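Local coordinates for protein beta-N-acetylhexosaminidase (Thermotoga neapolitana, PDB 5BZA) that probably hydrolyses terminal non-reducing N-acetyl-D-hexosamine residues from N-acetyl-beta-D-hexosaminides, as a glycosyl hydrolase of family 3, at residues 87-92 with 139-144; 402-407 with 415-420. All coordinates share one frame; numbering follows the deposited sequence.

Interaction 1: 87-92 with 139-144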
loop_
_atom_site.group_PDB
_atom_site.type_symbol
_atom_site.label_atom_id
_atom_site.label_comp_id
_atom_site.label_asym_id
_atom_site.label_seq_id
_atom_site.Cartn_x
_atom_site.Cartn_y
_atom_site.Cartn_z
ATOM N N VAL B 87 -13.263 18.724 -10.181
ATOM C CA VAL B 87 -11.986 19.407 -10.043
ATOM C C VAL B 87 -11.257 19.357 -11.377
ATOM O O VAL B 87 -11.540 18.483 -12.207
ATOM C CB VAL B 87 -11.154 18.741 -8.908
ATOM C CG1 VAL B 87 -9.786 19.340 -8.781
ATOM C CG2 VAL B 87 -11.922 18.866 -7.579
ATOM N N ASP B 88 -10.343 20.295 -11.585
ATOM C CA ASP B 88 -9.389 20.258 -12.686
ATOM C C ASP B 88 -8.900 18.840 -13.023
ATOM O O ASP B 88 -8.253 18.182 -12.189
ATOM C CB ASP B 88 -8.172 21.113 -12.321
ATOM C CG ASP B 88 -7.226 21.340 -13.496
ATOM O OD1 ASP B 88 -7.203 20.553 -14.459
ATOM O OD2 ASP B 88 -6.461 22.316 -13.424
ATOM N N PRO B 89 -9.171 18.383 -14.264
ATOM C CA PRO B 89 -8.837 17.019 -14.697
ATOM C C PRO B 89 -7.346 16.646 -14.525
ATOM O O PRO B 89 -6.999 15.447 -14.380
ATOM C CB PRO B 89 -9.229 17.015 -16.200
ATOM C CG PRO B 89 -9.435 18.447 -16.568
ATOM C CD PRO B 89 -9.875 19.142 -15.319
ATOM N N VAL B 90 -6.479 17.647 -14.514
ATOM C CA VAL B 90 -5.064 17.388 -14.265
ATOM C C VAL B 90 -4.841 16.577 -12.990
ATOM O O VAL B 90 -4.067 15.634 -12.984
ATOM C CB VAL B 90 -4.264 18.718 -14.189
ATOM C CG1 VAL B 90 -2.954 18.543 -13.430
ATOM C CG2 VAL B 90 -4.046 19.228 -15.588
ATOM N N PHE B 91 -5.559 16.921 -11.936
ATOM C CA PHE B 91 -5.504 16.154 -10.701
ATOM C C PHE B 91 -5.909 14.698 -10.926
ATOM O O PHE B 91 -5.371 13.804 -10.276
ATOM C CB PHE B 91 -6.349 16.817 -9.620
ATOM C CG PHE B 91 -5.698 18.027 -9.044
ATOM C CD1 PHE B 91 -4.659 17.893 -8.106
ATOM C CD2 PHE B 91 -6.049 19.286 -9.480
ATOM C CE1 PHE B 91 -4.023 18.994 -7.604
ATOM C CE2 PHE B 91 -5.424 20.387 -8.978
ATOM C CZ PHE B 91 -4.402 20.249 -8.017
ATOM N N THR B 92 -6.843 14.430 -11.838
ATOM C CA THR B 92 -7.177 13.034 -12.147
ATOM C C THR B 92 -6.004 12.290 -12.827
ATOM O O THR B 92 -5.703 11.118 -12.506
ATOM C CB THR B 92 -8.450 12.951 -13.050
ATOM O OG1 THR B 92 -9.533 13.636 -12.380
ATOM C CG2 THR B 92 -8.799 11.506 -13.382
ATOM N N VAL B 139 -16.650 14.381 -18.359
ATOM C CA VAL B 139 -16.274 12.961 -18.336
ATOM C C VAL B 139 -15.172 12.699 -19.361
ATOM O O VAL B 139 -14.215 11.950 -19.104
ATOM C CB VAL B 139 -17.507 12.042 -18.606
ATOM C CG1 VAL B 139 -17.137 10.546 -18.772
ATOM C CG2 VAL B 139 -18.529 12.209 -17.529
ATOM N N ALA B 140 -15.284 13.321 -20.524
ATOM C CA ALA B 140 -14.278 13.116 -21.560
ATOM C C ALA B 140 -12.892 13.631 -21.143
ATOM O O ALA B 140 -11.906 12.948 -21.395
ATOM C CB ALA B 140 -14.720 13.762 -22.892
ATOM N N SER B 141 -12.807 14.835 -20.567
ATOM C CA SER B 141 -11.484 15.387 -20.252
ATOM C C SER B 141 -10.865 14.627 -19.057
ATOM O O SER B 141 -9.675 14.282 -19.072
ATOM C CB SER B 141 -11.529 16.910 -19.987
ATOM O OG SER B 141 -12.227 17.286 -18.811
ATOM N N HIS B 142 -11.683 14.304 -18.065
ATOM C CA HIS B 142 -11.188 13.561 -16.909
ATOM C C HIS B 142 -10.804 12.123 -17.285
ATOM O O HIS B 142 -9.841 11.569 -16.750
ATOM C CB HIS B 142 -12.216 13.566 -15.795
ATOM C CG HIS B 142 -12.349 14.891 -15.121
ATOM N ND1 HIS B 142 -13.019 15.959 -15.694
ATOM C CD2 HIS B 142 -11.862 15.345 -13.942
ATOM C CE1 HIS B 142 -12.982 16.989 -14.869
ATOM N NE2 HIS B 142 -12.272 16.647 -13.803
ATOM N N GLY B 143 -11.557 11.527 -18.192
ATOM C CA GLY B 143 -11.248 10.197 -18.699
ATOM C C GLY B 143 -9.966 10.149 -19.507
ATOM O O GLY B 143 -9.182 9.166 -19.409
ATOM N N MET B 144 -9.748 11.183 -20.332
ATOM C CA MET B 144 -8.499 11.264 -21.075
ATOM C C MET B 144 -7.305 11.434 -20.120
ATOM O O MET B 144 -6.265 10.805 -20.289
ATOM C CB MET B 144 -8.534 12.410 -22.077
ATOM C CG MET B 144 -7.393 12.404 -23.066
ATOM S SD MET B 144 -7.376 11.087 -24.310
ATOM C CE MET B 144 -6.141 9.995 -23.591
#
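His142 reaches from helix 136-153 to the start of helix 89-106, two neighbouring helices of the TIM-barrel domain of this family 3 glycosidase. From CB, CG stands anti to the carbonyl carbon and beside the backbone N (chi1 -72°), and this brings the imidazole across to the 87-92 segment. Pro89 CB sits over the middle of the ring, 3.8 Å from the centroid of the His142 ring and 4° off its normal, a CH-pi contact. ND1, on the side of its own helix, is hydrogen-bonded to Val138 O. CD2 meets Thr92 OG1 at 3.3 Å, close to the ring plane. CE1 lies near Pro89 CD, and Phe132 meets the ring as well. At the tip, His142 NE2 donates to Val87 O at a modelled 2.5 Å, short for such a bond, with an N-H...O angle of 160° and the oxygen nearly in the ring plane. With a carbonyl oxygen at each nitrogen, the ring may well carry both protons.

Beside this, Ser141 OG packs on Pro89 CG. The carbonyl that His142 grips comes just before the N-cap residue, Asp88, whose OD1 accepts from Val90 N at 3.0 Å. Val90 N approaches Asp88 OD1 from above the carboxylate plane.

Interaction 2: 402-407 with 415-420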
loop_
_atom_site.group_PDB
_atom_site.type_symbol
_atom_site.label_atom_id
_atom_site.label_comp_id
_atom_site.label_asym_id
_atom_site.label_seq_id
_atom_site.Cartn_x
_atom_site.Cartn_y
_atom_site.Cartn_z
ATOM N N ASP B 402 5.371 -26.367 17.244
ATOM C CA ASP B 402 5.746 -25.363 18.235
ATOM C C ASP B 402 6.399 -24.193 17.487
ATOM O O ASP B 402 7.457 -24.321 16.852
ATOM C CB ASP B 402 6.669 -25.976 19.313
ATOM C CG ASP B 402 7.209 -24.947 20.329
ATOM O OD1 ASP B 402 6.651 -23.820 20.447
ATOM O OD2 ASP B 402 8.167 -25.314 21.084
ATOM N N PHE B 403 5.739 -23.044 17.545
ATOM C CA PHE B 403 6.272 -21.861 16.882
ATOM C C PHE B 403 7.107 -21.105 17.890
ATOM O O PHE B 403 6.620 -20.310 18.714
ATOM C CB PHE B 403 5.152 -21.008 16.288
ATOM C CG PHE B 403 4.509 -21.644 15.091
ATOM C CD1 PHE B 403 5.079 -21.508 13.831
ATOM C CD2 PHE B 403 3.409 -22.465 15.236
ATOM C CE1 PHE B 403 4.519 -22.124 12.729
ATOM C CE2 PHE B 403 2.849 -23.089 14.130
ATOM C CZ PHE B 403 3.407 -22.915 12.881
ATOM N N VAL B 404 8.390 -21.403 17.824
ATOM C CA VAL B 404 9.323 -21.049 18.886
ATOM C C VAL B 404 9.829 -19.608 18.780
ATOM O O VAL B 404 10.375 -19.192 17.757
ATOM C CB VAL B 404 10.508 -21.979 18.870
ATOM C CG1 VAL B 404 11.445 -21.628 20.014
ATOM C CG2 VAL B 404 10.037 -23.451 18.922
ATOM N N VAL B 405 9.667 -18.878 19.877
ATOM C CA VAL B 405 10.211 -17.536 20.077
ATOM C C VAL B 405 10.986 -17.540 21.428
ATOM O O VAL B 405 10.528 -18.167 22.404
ATOM C CB VAL B 405 9.089 -16.495 20.061
ATOM C CG1 VAL B 405 9.566 -15.146 20.560
ATOM C CG2 VAL B 405 8.498 -16.384 18.646
ATOM N N ASN B 406 12.203 -16.968 21.417
ATOM C CA ASN B 406 13.122 -16.783 22.589
ATOM C C ASN B 406 13.176 -18.008 23.538
ATOM O O ASN B 406 12.892 -17.937 24.743
ATOM C CB ASN B 406 12.820 -15.464 23.359
ATOM C CG ASN B 406 11.727 -15.615 24.412
ATOM O OD1 ASN B 406 10.711 -16.249 24.151
ATOM N ND2 ASN B 406 11.953 -15.088 25.616
ATOM N N ALA B 407 13.567 -19.144 22.973
ATOM C CA ALA B 407 13.599 -20.390 23.725
ATOM C C ALA B 407 14.743 -20.349 24.744
ATOM O O ALA B 407 14.758 -21.109 25.712
ATOM C CB ALA B 407 13.748 -21.584 22.779
ATOM N N GLN B 415 13.056 -25.723 28.674
ATOM C CA GLN B 415 12.650 -27.056 29.027
ATOM C C GLN B 415 11.143 -27.157 28.851
ATOM O O GLN B 415 10.615 -28.247 28.602
ATOM C CB GLN B 415 13.065 -27.380 30.469
ATOM C CG GLN B 415 14.579 -27.479 30.657
ATOM C CD GLN B 415 15.227 -28.574 29.837
ATOM O OE1 GLN B 415 14.633 -29.635 29.596
ATOM N NE2 GLN B 415 16.461 -28.321 29.396
ATOM N N ALA B 416 10.451 -26.021 28.864
ATOM C CA ALA B 416 9.031 -26.060 28.492
ATOM C C ALA B 416 8.933 -26.542 27.039
ATOM O O ALA B 416 8.229 -27.518 26.741
ATOM C CB ALA B 416 8.376 -24.698 28.662
ATOM N N HIS B 417 9.746 -25.941 26.172
ATOM C CA HIS B 417 9.790 -26.357 24.769
ATOM C C HIS B 417 10.300 -27.784 24.547
ATOM O O HIS B 417 9.747 -28.513 23.712
ATOM C CB HIS B 417 10.640 -25.385 23.959
ATOM C CG HIS B 417 9.971 -24.072 23.717
ATOM N ND1 HIS B 417 8.947 -23.914 22.800
ATOM C CD2 HIS B 417 10.176 -22.851 24.264
ATOM C CE1 HIS B 417 8.553 -22.654 22.799
ATOM N NE2 HIS B 417 9.283 -21.986 23.677
ATOM N N LEU B 418 11.318 -28.199 25.300
ATOM C CA LEU B 418 11.931 -29.521 25.091
ATOM C C LEU B 418 11.108 -30.684 25.668
ATOM O O LEU B 418 11.279 -31.843 25.254
ATOM C CB LEU B 418 13.335 -29.552 25.694
ATOM C CG LEU B 418 14.350 -28.734 24.903
ATOM C CD1 LEU B 418 15.610 -28.598 25.725
ATOM C CD2 LEU B 418 14.632 -29.373 23.548
ATOM N N SER B 419 10.222 -30.373 26.616
ATOM C CA SER B 419 9.294 -31.365 27.180
ATOM C C SER B 419 8.337 -31.961 26.150
ATOM O O SER B 419 7.809 -33.062 26.357
ATOM C CB SER B 419 8.443 -30.754 28.301
ATOM O OG SER B 419 9.208 -29.967 29.195
ATOM N N LEU B 420 8.069 -31.229 25.066
ATOM C CA LEU B 420 7.123 -31.711 24.063
ATOM C C LEU B 420 7.638 -33.024 23.430
ATOM O O LEU B 420 8.849 -33.257 23.320
ATOM C CB LEU B 420 6.880 -30.632 22.991
ATOM C CG LEU B 420 6.320 -29.308 23.538
ATOM C CD1 LEU B 420 6.286 -28.225 22.464
ATOM C CD2 LEU B 420 4.962 -29.478 24.230
HETATM O O HOH W 1 9.077 -19.582 24.552
#
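The beta-alpha-beta unit of strand 399-404, helix 411-418 and strand 425-429 is pinned between its first strand and its helix by a His-carboxylate hydrogen bond. His417 ND1 donates to Asp402 OD2 over a modelled distance of 2.3 Å, very short for such a bond, so the exact distance is doubtful; the N-H...O angle is 159°. Carboxylate and imidazole planes are only 9° apart, so the acid meets the ring at its edge almost coplanar with it. Asp402 gets there with CG anti to its backbone N (chi1 175°), which swings the carboxylate off the strand toward the helix. The other oxygen, Asp402 OD1, lies 3.2 Å from His417 CE1. The nearby carboxylate may favour a protonated imidazole.

The second ring nitrogen is used too. A water lies in the ring plane, 2.6 Å from His417 NE2, and donates to Val405 O, so it bridges the helix to the segment that follows the strand. With a carboxylate at one nitrogen and the water at the other, the two polar contacts at its edge hold the ring in its rotation about CB-CG. In the C-terminal domain this unit belongs to a mixed sheet in which strand 399-404 runs parallel to strands 347-352 and 425-429, and the histidine lies between the sheet and the helix.

Apolar groups pack against the polar pair. Val404 CG1 lies over one face of the imidazole, offset toward the rim, in a CH-pi contact of 4.3 Å to the His417 ring centroid. Ala407 CB comes obliquely to His417 CD2, and Tyr386 meets the ring with its plane nearly perpendicular. Just past the helix, Leu420 packs against strand 425-429 through Tyr427, and its CD1 lies 3.7 Å from Asp402 OD2.

Overall arrangement
From the N terminus the chain first builds the TIM-barrel domain. There interaction 1 closes a loop of 46 residues, joining the start of helix 89-106 to helix 136-153, with strand 110-111 lying between them in sequence. The chain then adds the last strand of the barrel sheet, 273-275, and passes on to the C-terminal domain. Interaction 2 closes a much shorter loop of seven residues, tying strand 399-404 to helix 411-418. The two contacts follow in series, neither nesting nor crossing. Their centres are about 59 Å apart and lie on opposite sides of the chain's centre, and each is local to its own domain.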